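Local atomic coordinates of RavA (Legionella pneumophila str. Paris, PDB entry 6WO6), a protein that is a Legionella pneumophila effector of undetermined molecular function, an elongated, all-helical protein that probably acts inside host cells during infection. Residues 183-188 and 222-227; 213-218 and 248-253; 260-265 and 292-297. The protein carries 2 engineered substitutions. One frame throughout, in Å; residues are numbered along the deposited sequence.

Contact 1 (183-188 and 222-227); sequences GDRPDQ and ALRTPA
R224 lies across R185 and D187, its CB 3.7 Å from NE of R185 and 3.8 Å from OD1 of D187. R185 bends at chi2 and chi3, which brings its guanidinium back beside D187 and lets it grip the carboxylate side-on in a salt bridge: NE bonds OD1 of D187 at 3.1 Å and NH2 bonds OD2 at 2.9 Å, both in the guanidinium plane and both to syn lone pairs. The amide NE2 of Q188 lies over one face of this guanidinium, while CB of R224 approaches it obliquely. The two arginine planes are turned 62° apart. The R224 guanidinium has the backbone O of D184 over one face, 3.0 Å from NH1 but at a poor angle for a hydrogen bond. At the other end, CB of D187 meets OG1 of T225 at 3.5 Å, a hydroxyl already hydrogen-bonded to the carbonyl of L221, and OD2 of D187 lies 3.7 Å from CD of P226. The loop after helix 162-181, with its type I beta turn from R185 to Q188, thus packs on the C-terminal end of helix 214-224, where T225 is the first residue to leave helical phi/psi.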
ATOM      1  N   GLY A 183      12.680 -10.360  -4.497  1.00 56.01           N
ATOM      2  CA  GLY A 183      14.090 -10.559  -4.741  1.00 59.04           C
ATOM      3  C   GLY A 183      14.508 -12.016  -4.638  1.00 62.62           C
ATOM      4  O   GLY A 183      13.687 -12.937  -4.609  1.00 61.97           O
ATOM      5  N   ASP A 184      15.825 -12.220  -4.583  1.00 66.36           N
ATOM      6  CA  ASP A 184      16.396 -13.557  -4.475  1.00 68.91           C
ATOM      7  C   ASP A 184      16.313 -14.136  -3.069  1.00 68.57           C
ATOM      8  O   ASP A 184      16.510 -15.345  -2.905  1.00 70.11           O
ATOM      9  CB  ASP A 184      17.858 -13.547  -4.934  1.00 74.59           C
ATOM     10  CG  ASP A 184      17.999 -13.370  -6.434  1.00 80.64           C
ATOM     11  OD1 ASP A 184      17.107 -13.832  -7.175  1.00 81.83           O
ATOM     12  OD2 ASP A 184      19.006 -12.773  -6.872  1.00 84.11           O
ATOM     13  N   ARG A 185      16.029 -13.321  -2.056  1.00 67.87           N
ATOM     14  CA  ARG A 185      15.917 -13.786  -0.672  1.00 64.80           C
ATOM     15  C   ARG A 185      14.595 -13.325  -0.070  1.00 60.41           C
ATOM     16  O   ARG A 185      14.574 -12.521   0.866  1.00 61.47           O
ATOM     17  CB  ARG A 185      17.098 -13.291   0.161  1.00 67.15           C
ATOM     18  CG  ARG A 185      18.443 -13.900  -0.213  1.00 70.47           C
ATOM     19  CD  ARG A 185      18.448 -15.406   0.012  1.00 71.51           C
ATOM     20  NE  ARG A 185      18.021 -15.755   1.364  1.00 71.05           N
ATOM     21  CZ  ARG A 185      18.851 -16.001   2.373  1.00 71.62           C
ATOM     22  NH1 ARG A 185      20.162 -15.946   2.185  1.00 74.18           N
ATOM     23  NH2 ARG A 185      18.367 -16.309   3.569  1.00 70.27           N
ATOM     24  N   PRO A 186      13.463 -13.829  -0.577  1.00 56.22           N
ATOM     25  CA  PRO A 186      12.161 -13.363  -0.070  1.00 53.06           C
ATOM     26  C   PRO A 186      11.877 -13.756   1.372  1.00 51.31           C
ATOM     27  O   PRO A 186      10.914 -13.235   1.951  1.00 49.22           O
ATOM     28  CB  PRO A 186      11.156 -14.016  -1.030  1.00 53.68           C
ATOM     29  CG  PRO A 186      11.857 -15.217  -1.554  1.00 54.53           C
ATOM     30  CD  PRO A 186      13.310 -14.840  -1.638  1.00 56.29           C
ATOM     31  N   ASP A 187      12.665 -14.652   1.970  1.00 53.09           N
ATOM     32  CA  ASP A 187      12.476 -14.958   3.386  1.00 55.50           C
ATOM     33  C   ASP A 187      12.888 -13.788   4.270  1.00 59.71           C
ATOM     34  O   ASP A 187      12.391 -13.655   5.398  1.00 62.47           O
ATOM     35  CB  ASP A 187      13.267 -16.207   3.769  1.00 55.65           C
ATOM     36  CG  ASP A 187      14.738 -16.096   3.417  1.00 57.32           C
ATOM     37  OD1 ASP A 187      15.048 -15.943   2.217  1.00 57.99           O
ATOM     38  OD2 ASP A 187      15.585 -16.152   4.338  1.00 58.09           O
ATOM     39  N   GLN A 188      13.794 -12.937   3.781  1.00 59.85           N
ATOM     40  CA  GLN A 188      14.238 -11.792   4.568  1.00 58.71           C
ATOM     41  C   GLN A 188      13.134 -10.756   4.730  1.00 55.09           C
ATOM     42  O   GLN A 188      13.158  -9.974   5.686  1.00 56.67           O
ATOM     43  CB  GLN A 188      15.477 -11.171   3.930  1.00 60.65           C
ATOM     44  CG  GLN A 188      16.696 -12.089   3.957  1.00 63.28           C
ATOM     45  CD  GLN A 188      17.856 -11.548   3.150  1.00 66.01           C
ATOM     46  OE1 GLN A 188      17.687 -10.653   2.318  1.00 66.80           O
ATOM     47  NE2 GLN A 188      19.046 -12.088   3.390  1.00 66.97           N
ATOM     48  N   ALA A 222      10.658 -21.581  -0.690  1.00 50.21           N
ATOM     49  CA  ALA A 222      10.955 -22.974  -0.373  1.00 50.15           C
ATOM     50  C   ALA A 222      12.443 -23.268  -0.485  1.00 51.16           C
ATOM     51  O   ALA A 222      12.967 -24.105   0.261  1.00 50.81           O
ATOM     52  CB  ALA A 222      10.160 -23.906  -1.289  1.00 49.69           C
ATOM     53  N   LEU A 223      13.142 -22.585  -1.393  1.00 52.63           N
ATOM     54  CA  LEU A 223      14.562 -22.862  -1.580  1.00 53.25           C
ATOM     55  C   LEU A 223      15.424 -22.220  -0.491  1.00 57.70           C
ATOM     56  O   LEU A 223      16.314 -22.875   0.063  1.00 60.20           O
ATOM     57  CB  LEU A 223      15.008 -22.391  -2.965  1.00 50.41           C
ATOM     58  CG  LEU A 223      16.478 -22.631  -3.313  1.00 50.62           C
ATOM     59  CD1 LEU A 223      16.821 -24.109  -3.208  1.00 50.49           C
ATOM     60  CD2 LEU A 223      16.796 -22.099  -4.703  1.00 51.52           C
ATOM     61  N   ARG A 224      15.176 -20.946  -0.164  1.00 57.20           N
ATOM     62  CA  ARG A 224      16.109 -20.190   0.669  1.00 56.13           C
ATOM     63  C   ARG A 224      15.670 -20.021   2.121  1.00 51.26           C
ATOM     64  O   ARG A 224      16.504 -19.656   2.955  1.00 52.56           O
ATOM     65  CB  ARG A 224      16.350 -18.798   0.069  1.00 60.84           C
ATOM     66  CG  ARG A 224      16.413 -18.757  -1.450  1.00 65.75           C
ATOM     67  CD  ARG A 224      17.718 -19.295  -2.016  1.00 71.54           C
ATOM     68  NE  ARG A 224      17.743 -19.182  -3.474  1.00 76.81           N
ATOM     69  CZ  ARG A 224      18.262 -18.154  -4.141  1.00 81.13           C
ATOM     70  NH1 ARG A 224      18.817 -17.145  -3.482  1.00 83.32           N
ATOM     71  NH2 ARG A 224      18.230 -18.136  -5.468  1.00 82.23           N
ATOM     72  N   THR A 225      14.404 -20.257   2.449  1.00 46.49           N
ATOM     73  CA  THR A 225      13.955 -20.060   3.827  1.00 44.89           C
ATOM     74  C   THR A 225      14.604 -21.088   4.746  1.00 47.56           C
ATOM     75  O   THR A 225      14.633 -22.278   4.414  1.00 48.04           O
ATOM     76  CB  THR A 225      12.432 -20.169   3.933  1.00 42.10           C
ATOM     77  OG1 THR A 225      11.816 -19.296   2.979  1.00 43.69           O
ATOM     78  CG2 THR A 225      11.960 -19.790   5.330  1.00 38.81           C
ATOM     79  N   PRO A 226      15.140 -20.680   5.893  1.00 49.71           N
ATOM     80  CA  PRO A 226      15.615 -21.664   6.872  1.00 52.69           C
ATOM     81  C   PRO A 226      14.452 -22.440   7.472  1.00 54.65           C
ATOM     82  O   PRO A 226      13.331 -21.938   7.582  1.00 57.01           O
ATOM     83  CB  PRO A 226      16.318 -20.804   7.929  1.00 51.36           C
ATOM     84  CG  PRO A 226      16.609 -19.508   7.239  1.00 47.91           C
ATOM     85  CD  PRO A 226      15.473 -19.304   6.292  1.00 46.96           C
ATOM     86  N   ALA A 227      14.739 -23.682   7.872  1.00 54.20           N
ATOM     87  CA  ALA A 227      13.679 -24.578   8.327  1.00 53.14           C
ATOM     88  C   ALA A 227      12.944 -24.016   9.539  1.00 52.79           C
ATOM     89  O   ALA A 227      11.724 -24.180   9.665  1.00 52.34           O
ATOM     90  CB  ALA A 227      14.257 -25.958   8.641  1.00 53.21           C
TER

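Contact 2 (213-218 and 248-253); sequences KESSIA and AIKVQS
Helices 214-224 and 246-265 run in roughly the same direction here, their local axes crossing at -33° and 8.6 Å from each other at closest approach. A218 marks the point where the backbones come nearest, its CA lying 4.5 Å from CA of V251. The methyl CB of A218 presses onto the neighbouring helix itself: it is 3.6 Å from O of K250, 3.9 Å from CB of K250 and 3.9 Å from CG2 of V251. Of the two valine branches it is CG2, set beside the backbone N and anti to the carbonyl carbon, that meets A218, while the V251 side chain also touches I237 of helix 230-240. The K250 chain, from the residue just before V251, leaves its helix with a bend at chi2 (-114°) and then stays extended, so that it runs alongside the first turn of helix 214-224. Its CB passes 4.1 Å from O of E214, its CD lies 3.7 Å from OG of S215, and its NZ ends near the same hydroxyl. Both polar tips converge on E286, whose carboxylate forms a salt bridge with NZ of K250 and a hydrogen bond with OG of S215; one acidic group therefore ties the two helices together at the edge of the apolar seam. With helix 230-240 between them in the chain, these two same-direction helices resemble the alternate members of a stacked alpha-helical array, joined where a small alanine permits close approach.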
ATOM      1  N   LYS A 213       2.917 -13.631  -9.816  1.00 60.86           N
ATOM      2  CA  LYS A 213       4.313 -13.917  -9.508  1.00 59.88           C
ATOM      3  C   LYS A 213       4.453 -14.799  -8.275  1.00 55.73           C
ATOM      4  O   LYS A 213       5.574 -14.998  -7.790  1.00 54.21           O
ATOM      5  CB  LYS A 213       5.107 -12.619  -9.311  1.00 62.36           C
ATOM      6  CG  LYS A 213       5.296 -11.804 -10.579  1.00 67.44           C
ATOM      7  CD  LYS A 213       6.324 -10.701 -10.386  1.00 70.40           C
ATOM      8  CE  LYS A 213       6.540  -9.908 -11.671  1.00 74.35           C
ATOM      9  NZ  LYS A 213       7.634  -8.900 -11.533  1.00 75.63           N
ATOM     10  N   GLU A 214       3.343 -15.336  -7.760  1.00 53.86           N
ATOM     11  CA  GLU A 214       3.396 -16.111  -6.525  1.00 53.39           C
ATOM     12  C   GLU A 214       4.126 -17.438  -6.709  1.00 53.78           C
ATOM     13  O   GLU A 214       4.678 -17.969  -5.741  1.00 53.04           O
ATOM     14  CB  GLU A 214       1.985 -16.357  -5.993  1.00 55.34           C
ATOM     15  CG  GLU A 214       1.184 -15.095  -5.705  1.00 57.31           C
ATOM     16  CD  GLU A 214       0.359 -14.650  -6.891  1.00 61.25           C
ATOM     17  OE1 GLU A 214       0.808 -14.854  -8.039  1.00 63.53           O
ATOM     18  OE2 GLU A 214      -0.746 -14.108  -6.677  1.00 62.07           O
ATOM     19  N   SER A 215       4.147 -17.984  -7.928  1.00 54.59           N
ATOM     20  CA  SER A 215       4.884 -19.223  -8.165  1.00 56.44           C
ATOM     21  C   SER A 215       6.379 -19.022  -7.946  1.00 56.19           C
ATOM     22  O   SER A 215       7.029 -19.804  -7.240  1.00 55.84           O
ATOM     23  CB  SER A 215       4.610 -19.733  -9.579  1.00 61.31           C
ATOM     24  OG  SER A 215       3.245 -20.068  -9.741  1.00 64.40           O
ATOM     25  N   SER A 216       6.942 -17.972  -8.551  1.00 56.69           N
ATOM     26  CA  SER A 216       8.368 -17.695  -8.399  1.00 56.90           C
ATOM     27  C   SER A 216       8.722 -17.383  -6.951  1.00 55.74           C
ATOM     28  O   SER A 216       9.732 -17.873  -6.426  1.00 57.65           O
ATOM     29  CB  SER A 216       8.766 -16.537  -9.314  1.00 58.45           C
ATOM     30  OG  SER A 216      10.037 -16.018  -8.967  1.00 59.63           O
ATOM     31  N   ILE A 217       7.906 -16.557  -6.291  1.00 53.66           N
ATOM     32  CA  ILE A 217       8.163 -16.212  -4.897  1.00 49.51           C
ATOM     33  C   ILE A 217       8.105 -17.458  -4.027  1.00 49.14           C
ATOM     34  O   ILE A 217       8.934 -17.644  -3.131  1.00 49.08           O
ATOM     35  CB  ILE A 217       7.164 -15.139  -4.419  1.00 44.53           C
ATOM     36  CG1 ILE A 217       7.242 -13.900  -5.308  1.00 44.07           C
ATOM     37  CG2 ILE A 217       7.423 -14.768  -2.965  1.00 40.32           C
ATOM     38  CD1 ILE A 217       6.085 -12.949  -5.107  1.00 42.84           C
ATOM     39  N   ALA A 218       7.129 -18.335  -4.279  1.00 48.93           N
ATOM     40  CA  ALA A 218       7.002 -19.548  -3.481  1.00 47.34           C
ATOM     41  C   ALA A 218       8.185 -20.477  -3.700  1.00 47.23           C
ATOM     42  O   ALA A 218       8.676 -21.100  -2.751  1.00 45.83           O
ATOM     43  CB  ALA A 218       5.691 -20.259  -3.812  1.00 47.13           C
ATOM     44  N   ALA A 248      -0.516 -18.000  -0.342  1.00 47.11           N
ATOM     45  CA  ALA A 248      -0.511 -18.981   0.739  1.00 47.99           C
ATOM     46  C   ALA A 248      -0.521 -20.409   0.197  1.00 53.17           C
ATOM     47  O   ALA A 248       0.286 -21.253   0.619  1.00 55.06           O
ATOM     48  CB  ALA A 248      -1.704 -18.742   1.664  1.00 48.01           C
ATOM     49  N   ILE A 249      -1.441 -20.698  -0.730  1.00 53.30           N
ATOM     50  CA  ILE A 249      -1.524 -22.027  -1.328  1.00 52.75           C
ATOM     51  C   ILE A 249      -0.180 -22.423  -1.925  1.00 53.74           C
ATOM     52  O   ILE A 249       0.344 -23.513  -1.658  1.00 55.36           O
ATOM     53  CB  ILE A 249      -2.640 -22.069  -2.391  1.00 52.13           C
ATOM     54  CG1 ILE A 249      -3.994 -21.696  -1.785  1.00 52.00           C
ATOM     55  CG2 ILE A 249      -2.721 -23.443  -3.027  1.00 51.18           C
ATOM     56  CD1 ILE A 249      -5.115 -21.623  -2.807  1.00 50.00           C
ATOM     57  N   LYS A 250       0.406 -21.530  -2.730  1.00 53.23           N
ATOM     58  CA  LYS A 250       1.631 -21.878  -3.441  1.00 52.11           C
ATOM     59  C   LYS A 250       2.805 -22.047  -2.484  1.00 50.58           C
ATOM     60  O   LYS A 250       3.611 -22.968  -2.651  1.00 50.28           O
ATOM     61  CB  LYS A 250       1.944 -20.826  -4.504  1.00 53.86           C
ATOM     62  CG  LYS A 250       0.808 -20.590  -5.488  1.00 56.79           C
ATOM     63  CD  LYS A 250       1.152 -21.006  -6.898  1.00 58.85           C
ATOM     64  CE  LYS A 250      -0.016 -20.719  -7.826  1.00 63.11           C
ATOM     65  NZ  LYS A 250       0.212 -21.220  -9.207  1.00 65.31           N
ATOM     66  N   VAL A 251       2.920 -21.180  -1.473  1.00 49.34           N
ATOM     67  CA  VAL A 251       4.031 -21.286  -0.530  1.00 46.42           C
ATOM     68  C   VAL A 251       3.945 -22.591   0.253  1.00 47.33           C
ATOM     69  O   VAL A 251       4.949 -23.299   0.428  1.00 45.89           O
ATOM     70  CB  VAL A 251       4.056 -20.059   0.401  1.00 44.71           C
ATOM     71  CG1 VAL A 251       4.955 -20.306   1.596  1.00 43.89           C
ATOM     72  CG2 VAL A 251       4.527 -18.834  -0.361  1.00 46.01           C
ATOM     73  N   GLN A 252       2.744 -22.942   0.724  1.00 49.11           N
ATOM     74  CA  GLN A 252       2.603 -24.183   1.476  1.00 50.19           C
ATOM     75  C   GLN A 252       2.874 -25.399   0.594  1.00 50.88           C
ATOM     76  O   GLN A 252       3.532 -26.354   1.029  1.00 50.47           O
ATOM     77  CB  GLN A 252       1.214 -24.251   2.115  1.00 51.07           C
ATOM     78  CG  GLN A 252       0.976 -23.145   3.147  1.00 54.32           C
ATOM     79  CD  GLN A 252      -0.265 -23.368   3.993  1.00 57.31           C
ATOM     80  OE1 GLN A 252      -0.226 -24.078   5.000  1.00 59.17           O
ATOM     81  NE2 GLN A 252      -1.375 -22.756   3.590  1.00 57.83           N
ATOM     82  N   SER A 253       2.416 -25.369  -0.662  1.00 51.28           N
ATOM     83  CA  SER A 253       2.663 -26.511  -1.535  1.00 54.16           C
ATOM     84  C   SER A 253       4.136 -26.620  -1.919  1.00 57.34           C
ATOM     85  O   SER A 253       4.646 -27.732  -2.092  1.00 60.70           O
ATOM     86  CB  SER A 253       1.787 -26.426  -2.785  1.00 54.63           C
ATOM     87  OG  SER A 253       2.492 -25.828  -3.858  1.00 55.00           O
TER

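Contact 3 (260-265 and 292-297); sequences DIERNL and PELLKG
L295 reaches across to L265 and I261 from the point where the backbone has just left helix 290-294. Its CB does not head straight for the opposite helix and remains 5.9 Å from CD2 of L265, the nearest atom there. The first torsion (chi1 -59°) sets CG opposite the carbonyl carbon, and this turn carries the branch point across the gap, to 4.4 Å from CD2 of L265. From CG the two methyls divide the work. CD1 lies 4.1 Å from CD2 of L265, whereas CD2 comes to 3.7 Å from that same methyl and also lies 4.3 Å from CG2 of I261, thereby bridging two side chains of helix 246-265. The L265 and L295 chains meet at about a right angle, so that branched ends rather than whole lengths make the contact. This is apolar packing between the C-terminal ends of two helices in an all-helical fold, and helix 270-275 adds to it, since F273 touches both I261 and L265. A wider pi-type turn spans 261-265, where the backbone bond from N of L265 to O of D260 is weak. L294 completes the interface: its CB lies 4.3 Å from CG2 of I261. Its methyl CD2 faces a more polar neighbour, OE2 of E262, at 4.3 Å; that carboxylate is held by a salt bridge to R258, one turn earlier on the same helix.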
ATOM      1  N   ASP A 260       8.863 -33.457   0.368  1.00 56.80           N
ATOM      2  CA  ASP A 260       8.751 -34.692  -0.402  1.00 57.98           C
ATOM      3  C   ASP A 260      10.081 -35.060  -1.046  1.00 56.95           C
ATOM      4  O   ASP A 260      10.508 -36.222  -0.993  1.00 58.41           O
ATOM      5  CB  ASP A 260       7.660 -34.532  -1.464  1.00 61.26           C
ATOM      6  CG  ASP A 260       7.168 -35.858  -2.011  1.00 67.69           C
ATOM      7  OD1 ASP A 260       7.595 -36.919  -1.504  1.00 71.43           O
ATOM      8  OD2 ASP A 260       6.346 -35.833  -2.952  1.00 68.77           O
ATOM      9  N   ILE A 261      10.751 -34.079  -1.653  1.00 54.29           N
ATOM     10  CA  ILE A 261      12.052 -34.317  -2.273  1.00 52.94           C
ATOM     11  C   ILE A 261      13.044 -34.831  -1.240  1.00 55.86           C
ATOM     12  O   ILE A 261      13.769 -35.805  -1.477  1.00 57.14           O
ATOM     13  CB  ILE A 261      12.569 -33.035  -2.947  1.00 52.14           C
ATOM     14  CG1 ILE A 261      11.685 -32.653  -4.133  1.00 53.35           C
ATOM     15  CG2 ILE A 261      14.009 -33.208  -3.395  1.00 53.35           C
ATOM     16  CD1 ILE A 261      12.107 -31.367  -4.805  1.00 54.66           C
ATOM     17  N   GLU A 262      13.088 -34.185  -0.073  1.00 58.18           N
ATOM     18  CA  GLU A 262      14.108 -34.530   0.911  1.00 60.65           C
ATOM     19  C   GLU A 262      13.826 -35.868   1.590  1.00 57.78           C
ATOM     20  O   GLU A 262      14.767 -36.579   1.960  1.00 58.68           O
ATOM     21  CB  GLU A 262      14.236 -33.412   1.943  1.00 64.23           C
ATOM     22  CG  GLU A 262      14.910 -32.165   1.395  1.00 67.93           C
ATOM     23  CD  GLU A 262      14.932 -31.019   2.389  1.00 72.56           C
ATOM     24  OE1 GLU A 262      14.122 -31.031   3.343  1.00 74.03           O
ATOM     25  OE2 GLU A 262      15.763 -30.101   2.215  1.00 74.43           O
ATOM     26  N   ARG A 263      12.556 -36.237   1.750  1.00 55.89           N
ATOM     27  CA  ARG A 263      12.212 -37.466   2.454  1.00 60.43           C
ATOM     28  C   ARG A 263      12.210 -38.683   1.531  1.00 63.87           C
ATOM     29  O   ARG A 263      12.800 -39.716   1.863  1.00 65.16           O
ATOM     30  CB  ARG A 263      10.844 -37.312   3.125  1.00 61.62           C
ATOM     31  CG  ARG A 263      10.488 -38.416   4.114  1.00 68.20           C
ATOM     32  CD  ARG A 263       9.088 -38.205   4.690  1.00 73.54           C
ATOM     33  NE  ARG A 263       8.868 -38.957   5.926  1.00 81.05           N
ATOM     34  CZ  ARG A 263       8.352 -40.184   5.981  1.00 85.35           C
ATOM     35  NH1 ARG A 263       7.999 -40.814   4.866  1.00 84.97           N
ATOM     36  NH2 ARG A 263       8.190 -40.784   7.154  1.00 88.86           N
ATOM     37  N   ASN A 264      11.557 -38.578   0.374  1.00 63.31           N
ATOM     38  CA  ASN A 264      11.346 -39.725  -0.499  1.00 63.61           C
ATOM     39  C   ASN A 264      12.317 -39.782  -1.670  1.00 63.78           C
ATOM     40  O   ASN A 264      12.798 -40.869  -2.010  1.00 70.08           O
ATOM     41  CB  ASN A 264       9.907 -39.721  -1.023  1.00 63.44           C
ATOM     42  CG  ASN A 264       8.887 -39.864   0.092  1.00 66.88           C
ATOM     43  OD1 ASN A 264       9.034 -40.707   0.977  1.00 70.64           O
ATOM     44  ND2 ASN A 264       7.854 -39.027   0.062  1.00 65.49           N
ATOM     45  N   LEU A 265      12.623 -38.646  -2.300  1.00 58.00           N
ATOM     46  CA  LEU A 265      13.545 -38.668  -3.431  1.00 55.91           C
ATOM     47  C   LEU A 265      14.988 -38.847  -2.983  1.00 58.45           C
ATOM     48  O   LEU A 265      15.777 -39.489  -3.687  1.00 61.45           O
ATOM     49  CB  LEU A 265      13.405 -37.389  -4.262  1.00 52.58           C
ATOM     50  CG  LEU A 265      14.211 -37.381  -5.565  1.00 52.69           C
ATOM     51  CD1 LEU A 265      13.867 -38.602  -6.399  1.00 54.31           C
ATOM     52  CD2 LEU A 265      13.957 -36.113  -6.352  1.00 49.80           C
ATOM     53  N   PRO A 292      17.974 -28.516  -8.820  1.00 61.04           N
ATOM     54  CA  PRO A 292      19.444 -28.556  -8.964  1.00 62.59           C
ATOM     55  C   PRO A 292      20.196 -28.455  -7.646  1.00 66.27           C
ATOM     56  O   PRO A 292      21.201 -29.151  -7.461  1.00 69.42           O
ATOM     57  CB  PRO A 292      19.735 -27.359  -9.878  1.00 63.51           C
ATOM     58  CG  PRO A 292      18.489 -27.186 -10.664  1.00 64.05           C
ATOM     59  CD  PRO A 292      17.378 -27.494  -9.701  1.00 61.72           C
ATOM     60  N   GLU A 293      19.736 -27.613  -6.717  1.00 67.27           N
ATOM     61  CA  GLU A 293      20.409 -27.490  -5.427  1.00 69.36           C
ATOM     62  C   GLU A 293      20.247 -28.757  -4.595  1.00 65.36           C
ATOM     63  O   GLU A 293      21.232 -29.353  -4.145  1.00 65.95           O
ATOM     64  CB  GLU A 293      19.867 -26.282  -4.661  1.00 73.75           C
ATOM     65  CG  GLU A 293      20.869 -25.156  -4.472  1.00 81.66           C
ATOM     66  CD  GLU A 293      20.733 -24.073  -5.525  1.00 86.60           C
ATOM     67  OE1 GLU A 293      21.448 -23.052  -5.425  1.00 89.73           O
ATOM     68  OE2 GLU A 293      19.907 -24.237  -6.450  1.00 86.84           O
ATOM     69  N   LEU A 294      19.002 -29.182  -4.377  1.00 62.12           N
ATOM     70  CA  LEU A 294      18.740 -30.298  -3.476  1.00 62.64           C
ATOM     71  C   LEU A 294      19.201 -31.639  -4.041  1.00 65.07           C
ATOM     72  O   LEU A 294      19.421 -32.579  -3.268  1.00 66.68           O
ATOM     73  CB  LEU A 294      17.249 -30.346  -3.140  1.00 59.17           C
ATOM     74  CG  LEU A 294      16.670 -29.036  -2.600  1.00 57.77           C
ATOM     75  CD1 LEU A 294      15.214 -29.209  -2.201  1.00 55.72           C
ATOM     76  CD2 LEU A 294      17.492 -28.514  -1.432  1.00 60.54           C
ATOM     77  N   LEU A 295      19.354 -31.752  -5.361  1.00 63.99           N
ATOM     78  CA  LEU A 295      19.873 -32.961  -5.986  1.00 64.59           C
ATOM     79  C   LEU A 295      21.339 -32.835  -6.380  1.00 69.14           C
ATOM     80  O   LEU A 295      21.853 -33.704  -7.092  1.00 73.25           O
ATOM     81  CB  LEU A 295      19.045 -33.327  -7.222  1.00 60.81           C
ATOM     82  CG  LEU A 295      17.546 -33.590  -7.066  1.00 55.99           C
ATOM     83  CD1 LEU A 295      16.992 -34.188  -8.348  1.00 55.18           C
ATOM     84  CD2 LEU A 295      17.264 -34.497  -5.885  1.00 54.72           C
ATOM     85  N   LYS A 296      22.022 -31.780  -5.941  1.00 68.44           N
ATOM     86  CA  LYS A 296      23.405 -31.562  -6.341  1.00 70.87           C
ATOM     87  C   LYS A 296      24.290 -32.654  -5.752  1.00 76.59           C
ATOM     88  O   LYS A 296      24.359 -32.817  -4.529  1.00 75.92           O
ATOM     89  CB  LYS A 296      23.882 -30.184  -5.890  1.00 70.38           C
ATOM     90  CG  LYS A 296      25.164 -29.736  -6.572  1.00 73.94           C
ATOM     91  CD  LYS A 296      26.196 -29.249  -5.574  1.00 77.76           C
ATOM     92  CE  LYS A 296      27.588 -29.285  -6.187  1.00 83.83           C
ATOM     93  NZ  LYS A 296      28.001 -30.675  -6.545  1.00 86.52           N
ATOM     94  N   GLY A 297      24.962 -33.401  -6.621  1.00 81.84           N
ATOM     95  CA  GLY A 297      25.834 -34.468  -6.167  1.00 85.57           C
ATOM     96  C   GLY A 297      25.105 -35.644  -5.553  1.00 85.53           C
ATOM     97  O   GLY A 297      25.622 -36.269  -4.619  1.00 89.31           O
TER

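How the contacts relate
From the N terminus, 183-188 opens contact 1 after helix 162-181, and 213-218 opens contact 2 before 222-227 closes the first loop. Contact 2 closes later, at 248-253, so contacts 1 and 2 cross, sharing helix 214-224; they touch where CG of P186 lies 4.1 Å from O of I217. Contact 3 follows both in series, on the C-terminal part of helix 246-265, whose earlier part serves contact 2. Its centre is about 17 Å from that of contact 1, yet CD1 of L223 meets CB of E293 at 4.0 Å. Together they tie the loop after helix 162-181 to helix 214-224, that helix to 246-265, and 246-265 to the end of 290-294, skipping the helices between.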